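PDB 3EF8: putative Scyalone Dehydratase from Novosphingobium aromaticivorans DSM 12444, which is of unknown function but has an NTF2-like fold and may be a lyase related to scytalone dehydratase. Local coordinates for residues 76-81 with 88-93; 110-115 with 128-133. One frame throughout, in Å; residues are numbered along the deposited sequence.

How the contacts relate
Contact 1 (76-81 with 88-93) and contact 2 (110-115 with 128-133) are successive antiparallel pairings in the curved sheet of an NTF2-like fold, where strands 67-81, 86-99, 106-119 and 122-136 lie next to one another in chain order. Their centres are about 9 Å apart. The inner strands join them: Val89 N lies 2.8 Å from Asp114 O, and Tyr112 N lies 2.9 Å from Ser91 O, both probable hydrogen bonds. On the face carrying Arg90 and Phe113, Arg90 CG packs 3.6 Å from Phe113 CZ, and both contacts meet a second subunit there. The other face carries Ile77, Ser91, Tyr112 and Arg128, and helix 3-25 touches several of these side chains.

Contact 1: 76-81 with 88-93; sequences NICIDF and NVRSVV
Arg90 and Cys78 face each other as an antiparallel hydrogen-bonded pair: Cys78 N donates to Arg90 O at 2.8 Å, and Arg90 N returns a bond to Cys78 O at 2.9 Å. Asp80 and Asn88 repeat the exchange two residues along. The Arg90 side chain leaves its strand with CG anti to the backbone N (chi1 -177°). Its CB starts on the sheet face shared with Cys78, CG lies against Phe113, and a bend at CD (chi3 72°) brings the head back over strand 76-81. There NE gives its hydrogen to a water, 2.9 Å away in the guanidinium plane, which in turn donates to Asn76 O. CZ sits 4.1 Å from Cys78 SG, NH2 comes to 3.4 Å from the same sulfur, and Cys78 CB lies over one guanidinium face. A small cysteine leaves room for this long neighbour. NH2 also forms a salt bridge with Asp19 of the second subunit, and Tyr22 of that subunit makes a cation-pi contact with Arg90, so a long, charged, flat-ended residue suits this interface. On the other face, Val89 CG1 meets Ile77 CG2 at 3.8 Å and Ile79 CG1 at 4.0 Å, branched chains suited to an extended strand. Strand 67-81 forms one edge of the sheet within the chain; helix 3-25 touches Ile77 and Ser91, strand 106-119 flanks strand 86-99, and the second subunit covers the face of Cys78 and Arg90.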
ATOM      1  N   ASN A  76      -1.086  -5.411  -1.260  1.00  6.16           N
ATOM      2  CA  ASN A  76      -0.704  -6.801  -1.427  1.00  5.53           C
ATOM      3  C   ASN A  76      -1.906  -7.664  -1.789  1.00  5.71           C
ATOM      4  O   ASN A  76      -1.992  -8.821  -1.316  1.00  6.84           O
ATOM      5  CB  ASN A  76      -0.009  -7.355  -0.162  1.00  5.94           C
ATOM      6  CG  ASN A  76       1.302  -6.668   0.163  1.00  5.72           C
ATOM      7  OD1 ASN A  76       1.357  -5.467   0.334  1.00  6.25           O
ATOM      8  ND2 ASN A  76       2.354  -7.449   0.290  1.00  6.29           N
ATOM      9  N   ILE A  77      -2.769  -7.164  -2.661  1.00  6.69           N
ATOM     10  CA  ILE A  77      -4.026  -7.826  -3.015  1.00  4.60           C
ATOM     11  C   ILE A  77      -3.801  -8.900  -4.078  1.00  6.97           C
ATOM     12  O   ILE A  77      -3.296  -8.605  -5.132  1.00  8.33           O
ATOM     13  CB  ILE A  77      -5.070  -6.813  -3.452  1.00  5.37           C
ATOM     14  CG1 ILE A  77      -5.430  -5.852  -2.273  1.00  6.21           C
ATOM     15  CG2 ILE A  77      -6.355  -7.521  -3.940  1.00  9.83           C
ATOM     16  CD1 ILE A  77      -6.254  -4.638  -2.661  1.00  8.43           C
ATOM     17  N   CYS A  78      -4.144 -10.139  -3.728  1.00  7.34           N
ATOM     18  CA  CYS A  78      -3.957 -11.365  -4.540  1.00  6.50           C
ATOM     19  C   CYS A  78      -5.331 -11.953  -4.788  1.00  7.70           C
ATOM     20  O   CYS A  78      -6.058 -12.251  -3.856  1.00  8.75           O
ATOM     21  CB  CYS A  78      -3.115 -12.324  -3.743  1.00  7.08           C
ATOM     22  SG  CYS A  78      -1.467 -11.687  -3.381  1.00  9.56           S
ATOM     23  N   ILE A  79      -5.698 -12.090  -6.048  1.00  7.63           N
ATOM     24  CA  ILE A  79      -7.046 -12.517  -6.440  1.00  8.35           C
ATOM     25  C   ILE A  79      -6.978 -13.783  -7.264  1.00 11.53           C
ATOM     26  O   ILE A  79      -6.274 -13.825  -8.240  1.00 11.72           O
ATOM     27  CB  ILE A  79      -7.717 -11.426  -7.252  1.00  8.92           C
ATOM     28  CG1 ILE A  79      -7.812 -10.126  -6.401  1.00 10.64           C
ATOM     29  CG2 ILE A  79      -9.134 -11.911  -7.699  1.00 11.75           C
ATOM     30  CD1 ILE A  79      -8.355  -8.914  -7.166  1.00 11.32           C
ATOM     31  N   ASP A  80      -7.728 -14.779  -6.827  1.00  9.86           N
ATOM     32  CA  ASP A  80      -7.879 -16.060  -7.557  1.00 11.76           C
ATOM     33  C   ASP A  80      -9.358 -16.214  -7.868  1.00 10.45           C
ATOM     34  O   ASP A  80     -10.166 -16.346  -6.979  1.00 13.48           O
ATOM     35  CB  ASP A  80      -7.428 -17.239  -6.711  1.00 12.43           C
ATOM     36  CG  ASP A  80      -5.955 -17.188  -6.361  1.00 17.63           C
ATOM     37  OD1 ASP A  80      -5.190 -16.743  -7.212  1.00 21.02           O
ATOM     38  OD2 ASP A  80      -5.584 -17.621  -5.248  1.00 31.53           O
ATOM     39  N   PHE A  81      -9.680 -16.229  -9.152  1.00 11.02           N
ATOM     40  CA  PHE A  81     -11.047 -16.416  -9.581  1.00 10.20           C
ATOM     41  C   PHE A  81     -11.502 -17.871  -9.501  1.00 12.43           C
ATOM     42  O   PHE A  81     -10.804 -18.758 -10.000  1.00 16.04           O
ATOM     43  CB  PHE A  81     -11.261 -15.892 -10.984  1.00 11.74           C
ATOM     44  CG  PHE A  81     -11.219 -14.403 -11.075  1.00 12.52           C
ATOM     45  CD1 PHE A  81     -12.341 -13.635 -10.769  1.00 14.23           C
ATOM     46  CD2 PHE A  81     -10.058 -13.784 -11.430  1.00 15.08           C
ATOM     47  CE1 PHE A  81     -12.295 -12.255 -10.836  1.00 12.79           C
ATOM     48  CE2 PHE A  81      -9.997 -12.413 -11.482  1.00 13.01           C
ATOM     49  CZ  PHE A  81     -11.105 -11.649 -11.201  1.00 14.31           C
ATOM     50  N   ASN A  88     -11.620 -15.541  -4.652  1.00 10.05           N
ATOM     51  CA  ASN A  88     -10.974 -15.647  -3.353  1.00  9.08           C
ATOM     52  C   ASN A  88      -9.815 -14.641  -3.373  1.00 10.33           C
ATOM     53  O   ASN A  88      -9.062 -14.526  -4.334  1.00 10.61           O
ATOM     54  CB  ASN A  88     -10.439 -17.049  -3.150  1.00 11.88           C
ATOM     55  CG  ASN A  88     -11.533 -18.075  -3.075  1.00 12.58           C
ATOM     56  OD1 ASN A  88     -12.620 -17.770  -2.622  1.00 15.47           O
ATOM     57  ND2 ASN A  88     -11.229 -19.326  -3.500  1.00 15.59           N
ATOM     58  N   VAL A  89      -9.730 -13.868  -2.297  1.00  8.16           N
ATOM     59  CA  VAL A  89      -8.749 -12.783  -2.226  1.00  8.69           C
ATOM     60  C   VAL A  89      -7.944 -12.859  -0.937  1.00  8.28           C
ATOM     61  O   VAL A  89      -8.480 -13.120   0.149  1.00  8.34           O
ATOM     62  CB  VAL A  89      -9.469 -11.436  -2.228  1.00  8.56           C
ATOM     63  CG1 VAL A  89      -8.477 -10.223  -2.418  1.00  8.93           C
ATOM     64  CG2 VAL A  89     -10.549 -11.415  -3.361  1.00  8.67           C
ATOM     65  N   ARG A  90      -6.650 -12.630  -1.037  1.00  7.70           N
ATOM     66  CA  ARG A  90      -5.770 -12.498   0.118  1.00  7.37           C
ATOM     67  C   ARG A  90      -5.154 -11.131   0.032  1.00  8.29           C
ATOM     68  O   ARG A  90      -4.733 -10.683  -1.043  1.00  9.15           O
ATOM     69  CB  ARG A  90      -4.648 -13.531   0.121  1.00  6.94           C
ATOM     70  CG  ARG A  90      -3.752 -13.472   1.353  1.00  9.34           C
ATOM     71  CD  ARG A  90      -2.543 -14.383   1.207  1.00 10.99           C
ATOM     72  NE  ARG A  90      -1.608 -13.844   0.242  1.00 10.38           N
ATOM     73  CZ  ARG A  90      -0.868 -14.572  -0.564  1.00 12.37           C
ATOM     74  NH1 ARG A  90      -0.984 -15.892  -0.590  1.00 13.64           N
ATOM     75  NH2 ARG A  90      -0.014 -13.966  -1.346  1.00 12.96           N
ATOM     76  N   SER A  91      -5.134 -10.402   1.144  1.00  7.05           N
ATOM     77  CA  SER A  91      -4.542  -9.066   1.144  1.00  6.78           C
ATOM     78  C   SER A  91      -3.997  -8.703   2.510  1.00  7.02           C
ATOM     79  O   SER A  91      -4.188  -9.423   3.489  1.00  7.37           O
ATOM     80  CB  SER A  91      -5.539  -8.008   0.728  1.00  7.68           C
ATOM     81  OG  SER A  91      -6.628  -7.927   1.653  1.00  7.94           O
ATOM     82  N   VAL A  92      -3.223  -7.640   2.519  1.00  5.57           N
ATOM     83  CA  VAL A  92      -2.612  -7.096   3.733  1.00  7.22           C
ATOM     84  C   VAL A  92      -3.265  -5.782   4.093  1.00  6.21           C
ATOM     85  O   VAL A  92      -3.675  -5.008   3.222  1.00  5.87           O
ATOM     86  CB  VAL A  92      -1.088  -6.919   3.553  1.00  7.65           C
ATOM     87  CG1 VAL A  92      -0.449  -6.183   4.743  1.00  6.92           C
ATOM     88  CG2 VAL A  92      -0.420  -8.270   3.361  1.00  8.05           C
ATOM     89  N   VAL A  93      -3.443  -5.566   5.400  1.00  6.72           N
ATOM     90  CA  VAL A  93      -4.013  -4.328   5.919  1.00  7.75           C
ATOM     91  C   VAL A  93      -3.165  -3.742   7.018  1.00  6.77           C
ATOM     92  O   VAL A  93      -2.624  -4.451   7.855  1.00  7.36           O
ATOM     93  CB  VAL A  93      -5.506  -4.512   6.365  1.00  7.29           C
ATOM     94  CG1 VAL A  93      -5.624  -5.479   7.527  1.00 10.38           C
ATOM     95  CG2 VAL A  93      -6.120  -3.185   6.708  1.00  9.89           C
TER
HETATM   96  O   HOH W   1      -0.871 -11.007   0.212  1.00  8.77           O
HETATM   97  O   HOH W   2      -8.069 -19.616  -3.948  1.00 32.94           O

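Contact 2: 110-115 with 128-133; sequences GQYFDT and RELRTT
Glu129 OE2 takes two hydrogens from Arg131, one from NE at 2.7 Å and a longer one from NH2 at 3.1 Å, both arriving from the same face of the carboxylate. Arg127 holds Glu129 OE1. This side-on grip by Arg131 helps fix its guanidinium flat over Phe113 of the partner strand, with planes 17° apart and CZ 3.7 Å from the ring centroid, a cation-pi stack. Water 4 links Arg131 NH1 to Gln111 OE1. Were Arg131 an alanine, Glu129 OE2 would probably lose this partner and one Phe113 ring face its cover.

On the opposite sheet face, Arg128 bends at chi3 (78°) and holds Asp114 side-on: NE donates to OD1 at 2.9 Å and NH2 to OD2 at 2.8 Å. The same guanidinium lies over one face of Tyr112, while Leu130 CD1 sits over the other, 4.1 Å from the ring centroid. Arginine suits both places because its edge can donate while its face stacks. Gly110, with no side chain, accommodates Leu130 CD1 nearby. The hairpin of strands 106-119 and 122-136 is bordered by strand 86-99, with Tyr20 of helix 3-25 making a cation-pi contact with Arg128 and Tyr22 of the second subunit packing on Phe113 and Arg131.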
ATOM      1  N   GLY A 110      -2.569  -6.743   9.602  1.00  9.01           N
ATOM      2  CA  GLY A 110      -3.398  -7.902   9.378  1.00  9.83           C
ATOM      3  C   GLY A 110      -3.363  -8.434   7.961  1.00  7.28           C
ATOM      4  O   GLY A 110      -2.726  -7.848   7.066  1.00  7.89           O
ATOM      5  N   GLN A 111      -4.041  -9.545   7.804  1.00  6.91           N
ATOM      6  CA  GLN A 111      -4.297 -10.182   6.515  1.00  7.69           C
ATOM      7  C   GLN A 111      -5.776 -10.419   6.392  1.00  7.74           C
ATOM      8  O   GLN A 111      -6.399 -10.899   7.357  1.00 10.66           O
ATOM      9  CB  GLN A 111      -3.577 -11.532   6.433  1.00  7.40           C
ATOM     10  CG  GLN A 111      -2.113 -11.476   6.745  1.00  7.89           C
ATOM     11  CD  GLN A 111      -1.480 -12.881   6.817  1.00  9.53           C
ATOM     12  OE1 GLN A 111      -2.217 -13.883   6.894  1.00 10.16           O
ATOM     13  NE2 GLN A 111      -0.158 -12.952   6.837  1.00  9.64           N
ATOM     14  N   TYR A 112      -6.350 -10.146   5.250  1.00  7.27           N
ATOM     15  CA  TYR A 112      -7.707 -10.531   4.971  1.00  7.86           C
ATOM     16  C   TYR A 112      -7.770 -11.675   4.003  1.00  8.75           C
ATOM     17  O   TYR A 112      -7.173 -11.607   2.946  1.00  7.47           O
ATOM     18  CB  TYR A 112      -8.509  -9.361   4.394  1.00  9.36           C
ATOM     19  CG  TYR A 112      -9.179  -8.480   5.389  1.00 13.16           C
ATOM     20  CD1 TYR A 112     -10.226  -8.972   6.129  1.00 15.96           C
ATOM     21  CD2 TYR A 112      -8.800  -7.189   5.556  1.00 14.92           C
ATOM     22  CE1 TYR A 112     -10.905  -8.221   7.026  1.00 15.62           C
ATOM     23  CE2 TYR A 112      -9.512  -6.365   6.501  1.00 14.12           C
ATOM     24  CZ  TYR A 112     -10.547  -6.918   7.193  1.00 13.19           C
ATOM     25  OH  TYR A 112     -11.260  -6.179   8.160  1.00 16.19           O
ATOM     26  N   PHE A 113      -8.568 -12.675   4.362  1.00  8.15           N
ATOM     27  CA  PHE A 113      -8.880 -13.801   3.494  1.00  9.43           C
ATOM     28  C   PHE A 113     -10.362 -13.674   3.190  1.00  9.48           C
ATOM     29  O   PHE A 113     -11.200 -13.931   4.046  1.00 10.17           O
ATOM     30  CB  PHE A 113      -8.506 -15.136   4.126  1.00  9.37           C
ATOM     31  CG  PHE A 113      -7.039 -15.405   4.106  1.00  9.59           C
ATOM     32  CD1 PHE A 113      -6.193 -14.759   4.983  1.00 11.36           C
ATOM     33  CD2 PHE A 113      -6.485 -16.233   3.157  1.00 11.24           C
ATOM     34  CE1 PHE A 113      -4.827 -14.949   4.907  1.00 10.19           C
ATOM     35  CE2 PHE A 113      -5.115 -16.427   3.126  1.00 12.78           C
ATOM     36  CZ  PHE A 113      -4.310 -15.795   4.008  1.00 12.34           C
ATOM     37  N   ASP A 114     -10.687 -13.281   1.977  1.00  8.11           N
ATOM     38  CA  ASP A 114     -12.023 -12.960   1.569  1.00  8.90           C
ATOM     39  C   ASP A 114     -12.516 -13.828   0.422  1.00 10.83           C
ATOM     40  O   ASP A 114     -11.725 -14.333  -0.381  1.00 10.02           O
ATOM     41  CB  ASP A 114     -12.066 -11.489   1.076  1.00  7.92           C
ATOM     42  CG  ASP A 114     -11.636 -10.458   2.131  1.00  7.94           C
ATOM     43  OD1 ASP A 114     -11.976 -10.628   3.333  1.00  9.56           O
ATOM     44  OD2 ASP A 114     -10.991  -9.455   1.700  1.00 10.53           O
ATOM     45  N   THR A 115     -13.829 -14.032   0.380  1.00 10.80           N
ATOM     46  CA  THR A 115     -14.514 -14.467  -0.828  1.00 10.72           C
ATOM     47  C   THR A 115     -15.518 -13.399  -1.194  1.00  8.92           C
ATOM     48  O   THR A 115     -16.338 -12.966  -0.337  1.00 10.18           O
ATOM     49  CB  THR A 115     -15.232 -15.826  -0.622  1.00 12.50           C
ATOM     50  OG1 THR A 115     -14.245 -16.820  -0.308  1.00 14.29           O
ATOM     51  CG2 THR A 115     -16.048 -16.240  -1.895  1.00 15.75           C
ATOM     52  N   ARG A 128     -15.470 -12.605   4.900  1.00 11.84           N
ATOM     53  CA  ARG A 128     -14.195 -11.974   5.272  1.00  9.99           C
ATOM     54  C   ARG A 128     -13.661 -12.614   6.519  1.00 13.15           C
ATOM     55  O   ARG A 128     -14.370 -12.689   7.543  1.00 14.36           O
ATOM     56  CB  ARG A 128     -14.307 -10.479   5.560  1.00 11.40           C
ATOM     57  CG  ARG A 128     -14.920  -9.663   4.513  1.00 11.71           C
ATOM     58  CD  ARG A 128     -14.441  -8.226   4.612  1.00 12.80           C
ATOM     59  NE  ARG A 128     -13.092  -8.099   4.044  1.00 10.90           N
ATOM     60  CZ  ARG A 128     -12.491  -6.964   3.751  1.00 13.97           C
ATOM     61  NH1 ARG A 128     -13.019  -5.807   4.112  1.00 13.15           N
ATOM     62  NH2 ARG A 128     -11.367  -6.996   3.086  1.00 11.15           N
ATOM     63  N   GLU A 129     -12.408 -13.017   6.475  1.00 10.11           N
ATOM     64  CA  GLU A 129     -11.735 -13.556   7.615  1.00 11.42           C
ATOM     65  C   GLU A 129     -10.485 -12.720   7.848  1.00 13.31           C
ATOM     66  O   GLU A 129      -9.595 -12.656   7.002  1.00 12.13           O
ATOM     67  CB  GLU A 129     -11.364 -15.009   7.415  1.00 13.25           C
ATOM     68  CG  GLU A 129     -10.544 -15.580   8.525  1.00 14.01           C
ATOM     69  CD  GLU A 129     -10.240 -17.040   8.331  1.00 19.74           C
ATOM     70  OE1 GLU A 129     -11.178 -17.823   8.051  1.00 24.24           O
ATOM     71  OE2 GLU A 129      -9.088 -17.408   8.514  1.00 22.76           O
ATOM     72  N   LEU A 130     -10.428 -12.026   8.974  1.00 10.05           N
ATOM     73  CA  LEU A 130      -9.248 -11.265   9.361  1.00  8.31           C
ATOM     74  C   LEU A 130      -8.338 -12.117  10.146  1.00 10.57           C
ATOM     75  O   LEU A 130      -8.768 -12.737  11.157  1.00 11.96           O
ATOM     76  CB  LEU A 130      -9.618 -10.060  10.202  1.00 10.09           C
ATOM     77  CG  LEU A 130      -8.457  -9.262  10.733  1.00  9.85           C
ATOM     78  CD1 LEU A 130      -7.701  -8.503   9.633  1.00 11.32           C
ATOM     79  CD2 LEU A 130      -8.960  -8.267  11.798  1.00 14.17           C
ATOM     80  N   ARG A 131      -7.073 -12.179   9.726  1.00  8.90           N
ATOM     81  CA  ARG A 131      -6.016 -12.843  10.480  1.00  7.93           C
ATOM     82  C   ARG A 131      -5.077 -11.742  10.958  1.00  8.87           C
ATOM     83  O   ARG A 131      -4.688 -10.880  10.201  1.00  9.78           O
ATOM     84  CB  ARG A 131      -5.290 -13.901   9.654  1.00  9.00           C
ATOM     85  CG  ARG A 131      -6.237 -14.983   9.169  1.00  8.81           C
ATOM     86  CD  ARG A 131      -5.503 -16.073   8.419  1.00 10.56           C
ATOM     87  NE  ARG A 131      -6.460 -17.002   7.849  1.00 12.99           N
ATOM     88  CZ  ARG A 131      -6.171 -17.922   6.936  1.00 13.11           C
ATOM     89  NH1 ARG A 131      -4.926 -18.068   6.494  1.00 14.55           N
ATOM     90  NH2 ARG A 131      -7.131 -18.697   6.476  1.00 17.45           N
ATOM     91  N   THR A 132      -4.778 -11.717  12.255  1.00  9.31           N
ATOM     92  CA  THR A 132      -4.036 -10.657  12.876  1.00  8.37           C
ATOM     93  C   THR A 132      -2.574 -11.035  13.003  1.00 10.50           C
ATOM     94  O   THR A 132      -2.180 -11.948  13.716  1.00 11.52           O
ATOM     95  CB  THR A 132      -4.662 -10.285  14.254  1.00 10.24           C
ATOM     96  OG1 THR A 132      -5.995  -9.808  14.042  1.00 11.94           O
ATOM     97  CG2 THR A 132      -3.879  -9.203  14.935  1.00 11.44           C
ATOM     98  N   THR A 133      -1.752 -10.358  12.225  1.00  9.55           N
ATOM     99  CA  THR A 133      -0.321 -10.565  12.223  1.00 10.22           C
ATOM    100  C   THR A 133       0.304 -10.099  13.502  1.00 10.61           C
ATOM    101  O   THR A 133       1.137 -10.780  14.090  1.00 13.33           O
ATOM    102  CB  THR A 133       0.298  -9.808  11.018  1.00  7.14           C
ATOM    103  OG1 THR A 133      -0.433 -10.189   9.857  1.00  8.31           O
ATOM    104  CG2 THR A 133       1.796 -10.091  10.843  1.00  8.98           C
TER
HETATM  105  O   HOH W   3       0.097  -8.316   7.871  1.00  8.05           O
HETATM  106  O   HOH W   4      -2.377 -16.625   6.863  1.00 10.48           O